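Local coordinates for protein aeromonas extracellular serine protease (Aeromonas sobria, PDB 3WQB) that preferentially cleaves peptide bonds after two basic residues, one of them lysine, as a secreted calcium-binding serine protease of the kexin-furin branch of the subtilases, at residues 257-262 / 278-283; 269-274 / 333-338; 478-483 / 528-533. The protein carries 1 engineered substitution. All blocks are in the same frame, centred on the assembly; numbering follows the deposited sequence.

Contact 1 of 3, residues 257-262 / 278-283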
loop_
_atom_site.group_PDB
_atom_site.type_symbol
_atom_site.label_atom_id
_atom_site.label_comp_id
_atom_site.label_asym_id
_atom_site.label_seq_id
_atom_site.Cartn_x
_atom_site.Cartn_y
_atom_site.Cartn_z
ATOM N N VAL A 257 5.096 2.997 -1.166
ATOM C CA VAL A 257 3.648 3.185 -1.028
ATOM C C VAL A 257 3.184 4.390 -1.844
ATOM O O VAL A 257 3.791 5.461 -1.777
ATOM C CB VAL A 257 3.231 3.309 0.450
ATOM C CG1 VAL A 257 1.723 3.379 0.570
ATOM C CG2 VAL A 257 3.737 2.119 1.264
ATOM N N VAL A 258 2.117 4.205 -2.631
ATOM C CA VAL A 258 1.667 5.255 -3.552
ATOM C C VAL A 258 0.225 5.668 -3.354
ATOM O O VAL A 258 -0.651 4.829 -3.127
ATOM C CB VAL A 258 1.903 4.882 -5.039
ATOM C CG1 VAL A 258 3.370 4.629 -5.296
ATOM C CG2 VAL A 258 1.087 3.678 -5.448
ATOM N N SER A 259 0.002 6.971 -3.448
ATOM C CA SER A 259 -1.346 7.521 -3.489
ATOM C C SER A 259 -1.789 7.752 -4.941
ATOM O O SER A 259 -0.973 7.738 -5.868
ATOM C CB SER A 259 -1.394 8.825 -2.711
ATOM O OG SER A 259 -0.559 9.808 -3.301
ATOM N N ALA A 260 -3.091 7.967 -5.127
ATOM C CA ALA A 260 -3.659 8.109 -6.456
ATOM C C ALA A 260 -4.001 9.560 -6.765
ATOM O O ALA A 260 -4.557 10.291 -5.922
ATOM C CB ALA A 260 -4.912 7.263 -6.584
ATOM N N LEU A 261 -3.697 9.942 -8.004
ATOM C CA LEU A 261 -3.987 11.266 -8.559
ATOM C C LEU A 261 -5.030 11.141 -9.668
ATOM O O LEU A 261 -5.023 10.169 -10.427
ATOM C CB LEU A 261 -2.697 11.853 -9.161
ATOM C CG LEU A 261 -2.781 13.293 -9.675
ATOM C CD1 LEU A 261 -1.995 14.215 -8.753
ATOM C CD2 LEU A 261 -2.282 13.392 -11.115
ATOM N N ASN A 262 -5.926 12.125 -9.759
ATOM C CA ASN A 262 -6.907 12.135 -10.851
ATOM C C ASN A 262 -6.476 12.994 -12.039
ATOM O O ASN A 262 -5.414 13.632 -12.016
ATOM C CB ASN A 262 -8.317 12.484 -10.360
ATOM C CG ASN A 262 -8.454 13.917 -9.897
ATOM O OD1 ASN A 262 -7.747 14.813 -10.360
ATOM N ND2 ASN A 262 -9.416 14.151 -9.011
ATOM N N PHE A 278 5.180 7.641 -0.648
ATOM C CA PHE A 278 6.433 8.009 -1.293
ATOM C C PHE A 278 6.194 8.870 -2.532
ATOM O O PHE A 278 6.885 9.875 -2.740
ATOM C CB PHE A 278 7.254 6.761 -1.644
ATOM C CG PHE A 278 8.690 7.058 -1.981
ATOM C CD1 PHE A 278 9.616 7.234 -0.965
ATOM C CD2 PHE A 278 9.107 7.194 -3.305
ATOM C CE1 PHE A 278 10.945 7.529 -1.258
ATOM C CE2 PHE A 278 10.445 7.486 -3.606
ATOM C CZ PHE A 278 11.351 7.666 -2.576
ATOM N N LEU A 279 5.205 8.488 -3.340
ATOM C CA LEU A 279 4.880 9.182 -4.583
ATOM C C LEU A 279 3.376 9.146 -4.829
ATOM O O LEU A 279 2.660 8.258 -4.326
ATOM C CB LEU A 279 5.586 8.518 -5.777
ATOM C CG LEU A 279 7.102 8.600 -5.875
ATOM C CD1 LEU A 279 7.599 7.530 -6.805
ATOM C CD2 LEU A 279 7.534 9.991 -6.333
ATOM N N SER A 280 2.926 10.103 -5.634
ATOM C CA SER A 280 1.607 10.096 -6.246
ATOM C C SER A 280 1.723 9.566 -7.673
ATOM O O SER A 280 2.661 9.906 -8.404
ATOM C CB SER A 280 1.070 11.527 -6.282
ATOM O OG SER A 280 -0.197 11.624 -6.928
ATOM N N ALA A 281 0.775 8.729 -8.078
ATOM C CA ALA A 281 0.704 8.301 -9.461
ATOM C C ALA A 281 -0.741 8.240 -9.907
ATOM O O ALA A 281 -1.652 8.348 -9.098
ATOM C CB ALA A 281 1.445 6.962 -9.653
ATOM N N THR A 282 -0.930 8.064 -11.207
ATOM C CA THR A 282 -2.239 8.153 -11.848
ATOM C C THR A 282 -3.193 7.022 -11.458
ATOM O O THR A 282 -2.877 5.850 -11.614
ATOM C CB THR A 282 -2.068 8.176 -13.368
ATOM O OG1 THR A 282 -1.127 7.163 -13.740
ATOM C CG2 THR A 282 -1.496 9.499 -13.800
ATOM N N GLY A 283 -4.362 7.400 -10.953
ATOM C CA GLY A 283 -5.422 6.443 -10.640
ATOM C C GLY A 283 -6.813 6.873 -11.087
ATOM O O GLY A 283 -7.685 6.031 -11.234
HETATM O O HOH W 1 -2.120 11.468 -5.079
#

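Contact 2 of 3, residues 269-274 / 333-338. Engineered in segment 333-338: Ala336 (natural residue Ser).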
loop_
_atom_site.group_PDB
_atom_site.type_symbol
_atom_site.label_atom_id
_atom_site.label_comp_id
_atom_site.label_asym_id
_atom_site.label_seq_id
_atom_site.Cartn_x
_atom_site.Cartn_y
_atom_site.Cartn_z
ATOM N N SER A 269 -10.383 11.374 -5.187
ATOM C CA SER A 269 -11.307 11.541 -4.074
ATOM C C SER A 269 -11.086 10.527 -2.948
ATOM O O SER A 269 -11.039 10.900 -1.778
ATOM C CB SER A 269 -12.748 11.451 -4.599
ATOM O OG SER A 269 -12.979 10.218 -5.265
ATOM N N TYR A 270 -10.925 9.260 -3.330
ATOM C CA TYR A 270 -10.884 8.133 -2.404
ATOM C C TYR A 270 -9.497 7.842 -1.803
ATOM O O TYR A 270 -9.395 7.039 -0.877
ATOM C CB TYR A 270 -11.370 6.866 -3.136
ATOM C CG TYR A 270 -10.648 6.688 -4.449
ATOM C CD1 TYR A 270 -9.326 6.253 -4.476
ATOM C CD2 TYR A 270 -11.255 7.035 -5.660
ATOM C CE1 TYR A 270 -8.632 6.132 -5.672
ATOM C CE2 TYR A 270 -10.577 6.907 -6.867
ATOM C CZ TYR A 270 -9.261 6.463 -6.864
ATOM O OH TYR A 270 -8.553 6.330 -8.038
ATOM N N SER A 271 -8.436 8.475 -2.296
ATOM C CA SER A 271 -7.085 7.987 -1.946
ATOM C C SER A 271 -6.729 8.136 -0.475
ATOM O O SER A 271 -6.874 9.218 0.100
ATOM C CB SER A 271 -6.004 8.707 -2.750
ATOM O OG SER A 271 -4.741 8.060 -2.588
ATOM N N SER A 272 -6.223 7.053 0.115
ATOM C CA SER A 272 -5.600 7.156 1.426
ATOM C C SER A 272 -4.330 7.986 1.315
ATOM O O SER A 272 -3.751 8.109 0.229
ATOM C CB SER A 272 -5.292 5.774 1.992
ATOM O OG SER A 272 -6.497 5.038 2.167
ATOM N N VAL A 273 -3.916 8.584 2.431
ATOM C CA VAL A 273 -2.753 9.469 2.469
ATOM C C VAL A 273 -2.070 9.308 3.812
ATOM O O VAL A 273 -2.652 8.751 4.744
ATOM C CB VAL A 273 -3.137 10.966 2.251
ATOM C CG1 VAL A 273 -3.814 11.156 0.895
ATOM C CG2 VAL A 273 -4.026 11.510 3.380
ATOM N N GLY A 274 -0.827 9.772 3.910
ATOM C CA GLY A 274 -0.086 9.677 5.167
ATOM C C GLY A 274 1.398 9.921 4.976
ATOM O O GLY A 274 1.879 10.088 3.855
ATOM N N ASN A 333 -9.392 1.886 -11.690
ATOM C CA ASN A 333 -9.079 3.068 -10.898
ATOM C C ASN A 333 -8.367 2.679 -9.602
ATOM O O ASN A 333 -7.849 1.572 -9.472
ATOM C CB ASN A 333 -10.364 3.849 -10.599
ATOM C CG ASN A 333 -11.288 3.107 -9.661
ATOM O OD1 ASN A 333 -11.060 1.936 -9.352
ATOM N ND2 ASN A 333 -12.331 3.786 -9.185
ATOM N N GLY A 334 -8.327 3.606 -8.654
ATOM C CA GLY A 334 -7.860 3.309 -7.316
ATOM C C GLY A 334 -6.370 3.473 -7.119
ATOM O O GLY A 334 -5.607 3.714 -8.065
ATOM N N THR A 335 -5.957 3.350 -5.867
ATOM C CA THR A 335 -4.538 3.193 -5.614
ATOM C C THR A 335 -4.051 1.898 -6.269
ATOM O O THR A 335 -2.852 1.750 -6.517
ATOM C CB THR A 335 -4.172 3.315 -4.126
ATOM O OG1 THR A 335 -4.944 2.394 -3.344
ATOM C CG2 THR A 335 -4.382 4.739 -3.639
ATOM N N ALA A 336 -4.975 0.990 -6.602
ATOM C CA ALA A 336 -4.609 -0.193 -7.411
ATOM C C ALA A 336 -4.213 0.136 -8.836
ATOM O O ALA A 336 -3.681 -0.735 -9.524
ATOM C CB ALA A 336 -5.707 -1.203 -7.464
ATOM N N SER A 337 -4.509 1.355 -9.291
ATOM C CA SER A 337 -4.034 1.866 -10.581
ATOM C C SER A 337 -2.788 2.733 -10.429
ATOM O O SER A 337 -1.927 2.742 -11.298
ATOM C CB SER A 337 -5.148 2.652 -11.270
ATOM O OG SER A 337 -6.145 1.766 -11.750
ATOM N N ALA A 338 -2.694 3.462 -9.319
ATOM C CA ALA A 338 -1.481 4.215 -9.011
ATOM C C ALA A 338 -0.283 3.275 -8.874
ATOM O O ALA A 338 0.837 3.612 -9.272
ATOM C CB ALA A 338 -1.670 5.024 -7.756
#

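Contact 3 of 3, residues 478-483 / 528-533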
loop_
_atom_site.group_PDB
_atom_site.type_symbol
_atom_site.label_atom_id
_atom_site.label_comp_id
_atom_site.label_asym_id
_atom_site.label_seq_id
_atom_site.Cartn_x
_atom_site.Cartn_y
_atom_site.Cartn_z
ATOM N N MET A 478 7.668 2.632 16.357
ATOM C CA MET A 478 6.640 1.789 16.968
ATOM C C MET A 478 6.140 2.506 18.201
ATOM O O MET A 478 6.931 3.128 18.909
ATOM C CB MET A 478 7.188 0.413 17.337
ATOM C CG MET A 478 7.482 -0.443 16.121
ATOM S SD MET A 478 8.004 -2.098 16.580
ATOM C CE MET A 478 9.563 -1.791 17.413
ATOM N N VAL A 479 4.829 2.456 18.431
ATOM C CA VAL A 479 4.217 3.130 19.591
ATOM C C VAL A 479 3.350 2.163 20.388
ATOM O O VAL A 479 2.601 1.356 19.817
ATOM C CB VAL A 479 3.375 4.382 19.182
ATOM C CG1 VAL A 479 2.742 5.039 20.418
ATOM C CG2 VAL A 479 4.233 5.394 18.458
ATOM N N SER A 480 3.478 2.252 21.710
ATOM C CA SER A 480 2.595 1.547 22.633
ATOM C C SER A 480 2.001 2.564 23.592
ATOM O O SER A 480 2.721 3.376 24.171
ATOM C CB SER A 480 3.355 0.465 23.401
ATOM O OG SER A 480 3.829 -0.514 22.491
ATOM N N LEU A 481 0.677 2.534 23.724
ATOM C CA LEU A 481 -0.038 3.444 24.610
ATOM C C LEU A 481 -1.399 2.860 24.957
ATOM O O LEU A 481 -1.915 1.993 24.246
ATOM C CB LEU A 481 -0.169 4.848 23.985
ATOM C CG LEU A 481 -0.912 5.028 22.659
ATOM C CD1 LEU A 481 -2.426 5.074 22.873
ATOM C CD2 LEU A 481 -0.447 6.310 21.984
ATOM N N ASP A 482 -1.972 3.350 26.052
ATOM C CA ASP A 482 -3.367 3.074 26.388
ATOM C C ASP A 482 -4.201 4.319 26.182
ATOM O O ASP A 482 -3.805 5.413 26.592
ATOM C CB ASP A 482 -3.502 2.640 27.847
ATOM C CG ASP A 482 -2.912 1.267 28.119
ATOM O OD1 ASP A 482 -2.750 0.464 27.174
ATOM O OD2 ASP A 482 -2.632 0.988 29.301
ATOM N N HIS A 483 -5.352 4.149 25.541
ATOM C CA HIS A 483 -6.315 5.228 25.353
ATOM C C HIS A 483 -7.640 4.637 24.912
ATOM O O HIS A 483 -7.682 3.764 24.042
ATOM C CB HIS A 483 -5.822 6.234 24.308
ATOM C CG HIS A 483 -6.621 7.496 24.264
ATOM N ND1 HIS A 483 -7.835 7.587 23.622
ATOM C CD2 HIS A 483 -6.367 8.726 24.767
ATOM C CE1 HIS A 483 -8.310 8.814 23.752
ATOM N NE2 HIS A 483 -7.435 9.528 24.436
ATOM N N LEU A 528 -2.586 1.075 21.644
ATOM C CA LEU A 528 -1.617 0.653 20.639
ATOM C C LEU A 528 -0.592 -0.246 21.289
ATOM O O LEU A 528 -0.176 0.011 22.413
ATOM C CB LEU A 528 -0.907 1.867 20.036
ATOM C CG LEU A 528 -1.761 2.967 19.396
ATOM C CD1 LEU A 528 -0.857 4.028 18.789
ATOM C CD2 LEU A 528 -2.715 2.399 18.354
ATOM N N ARG A 529 -0.199 -1.298 20.576
ATOM C CA ARG A 529 0.840 -2.215 21.039
ATOM C C ARG A 529 1.818 -2.437 19.890
ATOM O O ARG A 529 1.509 -3.164 18.937
ATOM C CB ARG A 529 0.238 -3.552 21.506
ATOM C CG ARG A 529 -0.596 -3.490 22.801
ATOM C CD ARG A 529 0.236 -2.989 23.980
ATOM N NE ARG A 529 -0.495 -2.984 25.249
ATOM C CZ ARG A 529 -1.235 -1.968 25.690
ATOM N NH1 ARG A 529 -1.370 -0.860 24.969
ATOM N NH2 ARG A 529 -1.842 -2.058 26.860
ATOM N N ASP A 530 2.974 -1.779 19.964
ATOM C CA ASP A 530 3.983 -1.816 18.890
ATOM C C ASP A 530 3.364 -1.523 17.518
ATOM O O ASP A 530 3.652 -2.201 16.526
ATOM C CB ASP A 530 4.725 -3.162 18.849
ATOM C CG ASP A 530 5.624 -3.399 20.053
ATOM O OD1 ASP A 530 6.059 -2.427 20.700
ATOM O OD2 ASP A 530 5.908 -4.587 20.327
ATOM N N MET A 531 2.489 -0.525 17.465
ATOM C CA MET A 531 1.942 -0.121 16.180
ATOM C C MET A 531 3.023 0.617 15.406
ATOM O O MET A 531 3.605 1.572 15.910
ATOM C CB MET A 531 0.712 0.762 16.327
ATOM C CG MET A 531 0.112 1.063 14.967
ATOM S SD MET A 531 -1.266 2.184 14.994
ATOM C CE MET A 531 -1.033 3.016 13.430
ATOM N N ARG A 532 3.287 0.166 14.183
ATOM C CA ARG A 532 4.376 0.722 13.390
ATOM C C ARG A 532 3.882 1.787 12.418
ATOM O O ARG A 532 2.799 1.657 11.816
ATOM C CB ARG A 532 5.141 -0.377 12.643
ATOM C CG ARG A 532 6.479 0.088 12.078
ATOM C CD ARG A 532 7.238 -1.029 11.409
ATOM N NE ARG A 532 6.434 -1.618 10.342
ATOM C CZ ARG A 532 6.694 -2.776 9.748
ATOM N NH1 ARG A 532 7.749 -3.491 10.116
ATOM N NH2 ARG A 532 5.888 -3.219 8.790
ATOM N N MET A 533 4.679 2.852 12.294
ATOM C CA MET A 533 4.422 3.915 11.330
ATOM C C MET A 533 5.738 4.294 10.662
ATOM O O MET A 533 6.814 4.129 11.253
ATOM C CB MET A 533 3.809 5.134 12.018
ATOM C CG MET A 533 2.436 4.873 12.611
ATOM S SD MET A 533 2.020 5.944 14.006
ATOM C CE MET A 533 3.001 5.193 15.291
HETATM O O HOH W 2 6.017 0.286 20.984
#

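Contact 1 of 3, residues 257-262 / 278-283
Val257 O takes the N-H of Phe278 at 2.8 Å in an almost straight bond, and from there a parallel ladder runs on. Ser259 N gives to Leu279 O at 3.1 Å, Ser259 O receives Ala281 N, Leu261 N gives to Ala281 O at 2.8 Å, and Leu261 O receives Gly283 N. The main-chain polar groups of Val258 and Ala260 point away from strand 277-282: Val258 pairs with Lys214 and Ala216, and Ala260 N is taken by Ser271 OG.

On the face of Ser259, Leu261 and Ser280 the polar groups share one ordered water. It donates to Ser259 OG at 2.9 Å, meets Ser280 OG at 2.7 Å and makes a weak bond to Ala260 O. With OG anti to the backbone N (chi1 177°), Ser280 lays its hydroxyl alongside Leu261 CB, 3.4 Å away. Both short serine hydroxyls reach the water. Val258, Ala260 and Ala281 occupy the other face, where Val258 and Ala281 pack on helix 335-352 and the short alanines suit the close helix.

Main-chain amides carry the pairing, while each buried hydroxyl has its own partner: the water and Thr411 O for Ser259, the water for Ser280, Ser341 OG for Thr282. This sheet edge thus accommodates polar groups within the core.

Contact 2 of 3, residues 269-274 / 333-338
Tyr270 lays its phenol against the backbone of Gly334, with CE1 3.4 Å from Gly334 CA and the ring meeting this backbone obliquely. Its hydroxyl accepts the N-H of Gly334 at 2.8 Å, a bond bent to 138° at the hydrogen. The ring gets there because CG lies between the backbone N and carbonyl carbon (chi1 50°), and the length of the tyrosine carries its hydroxyl to the amide while the ring lies against Gly334. Glycine suits the N-cap position by its backbone angles: at a phi of 88° a side chain would be jammed against the carbonyl O of Asn333.

Beside the tyrosine, Ser271 OG touches Thr335 CG2 at 3.5 Å. This methyl faces the serine, while the hydroxyl is directed to Gly217. Ser271 OG itself gives to Ser272 O at 3.0 Å. Within the helix start, Gly334 O receives Ser337 N and Ala338 N, and Ser337 OG gives to Asn333 O.

Ala336, engineered here from the serine predicted for the charge relay system, comes right after Thr335 in the first turn of the helix. The loop between strands 255-261 and 277-282 thus covers the beginning of helix 335-352, which has strand 255-261 beneath Thr335 and Ala338 and helix 115-124 beside Ala336 and Ser337.

Contact 3 of 3, residues 478-483 / 528-533
Asp482 OD1 is gripped by both terminal nitrogens of Arg529, NH2 at 2.7 Å and NH1 at 2.9 Å, in an end-on salt bridge. The oxygen lies in the guanidinium plane and offers NH2 its syn lone pair, although the carboxylate is turned 35° against that plane. A bend at chi2 (-60°) brings the guanidinium back over Leu528 O, to which NH1 also gives at 3.0 Å, from the face opposite Leu481 N. Asp482 OD2 pairs with Lys526, so the carboxylate lies between two cationic groups, which would be expected to favour its ionised form.

Leu481 and Leu528 form a hydrogen-bonded antiparallel pair, their side chains side by side. Val479 faces both Asp530 and Met531, a G1 beta bulge; Asp530 has the positive phi of the first bulge position. Its N-H, passing Val479 O at a poor angle, goes instead to Ser480 OG at 3.0 Å, and a water joins that hydroxyl to Asp530 OD1. A serine suits this place, its short hydroxyl reaching the diverted amide.

Behind the bulge, Val479 CG2 presses on Met533 CE at 3.4 Å, a tight contact. In this P-domain pairing Ser480 OG thus satisfies the amide the bulge diverts, the salt bridge separately ties the far end, and Val479, Leu481 and Leu528 present an apolar face to the interior.

Contacts 1 and 2 lie in the subtilisin domain, their centres about 6 Å apart, and contact 3 in the C-terminal P-domain, its centre about 27 Å from that of contact 1 and 25 Å from that of contact 2. The first two interleave along the chain: strand 255-261, the loop with 269-274, strand 277-282, then helix 335-352. Ser271 OG and Ala260 N bond loop to strand, while Ala338 of the helix packs on Ser259 and Ala281. The beginning of that helix carries position 336 of the predicted charge relay, engineered from serine to alanine. Contact 3 follows later, in an antiparallel sheet near the third calcium site. It nevertheless reaches back, because Arg532 bonds to Asp197 and Pro248, linking the two domains.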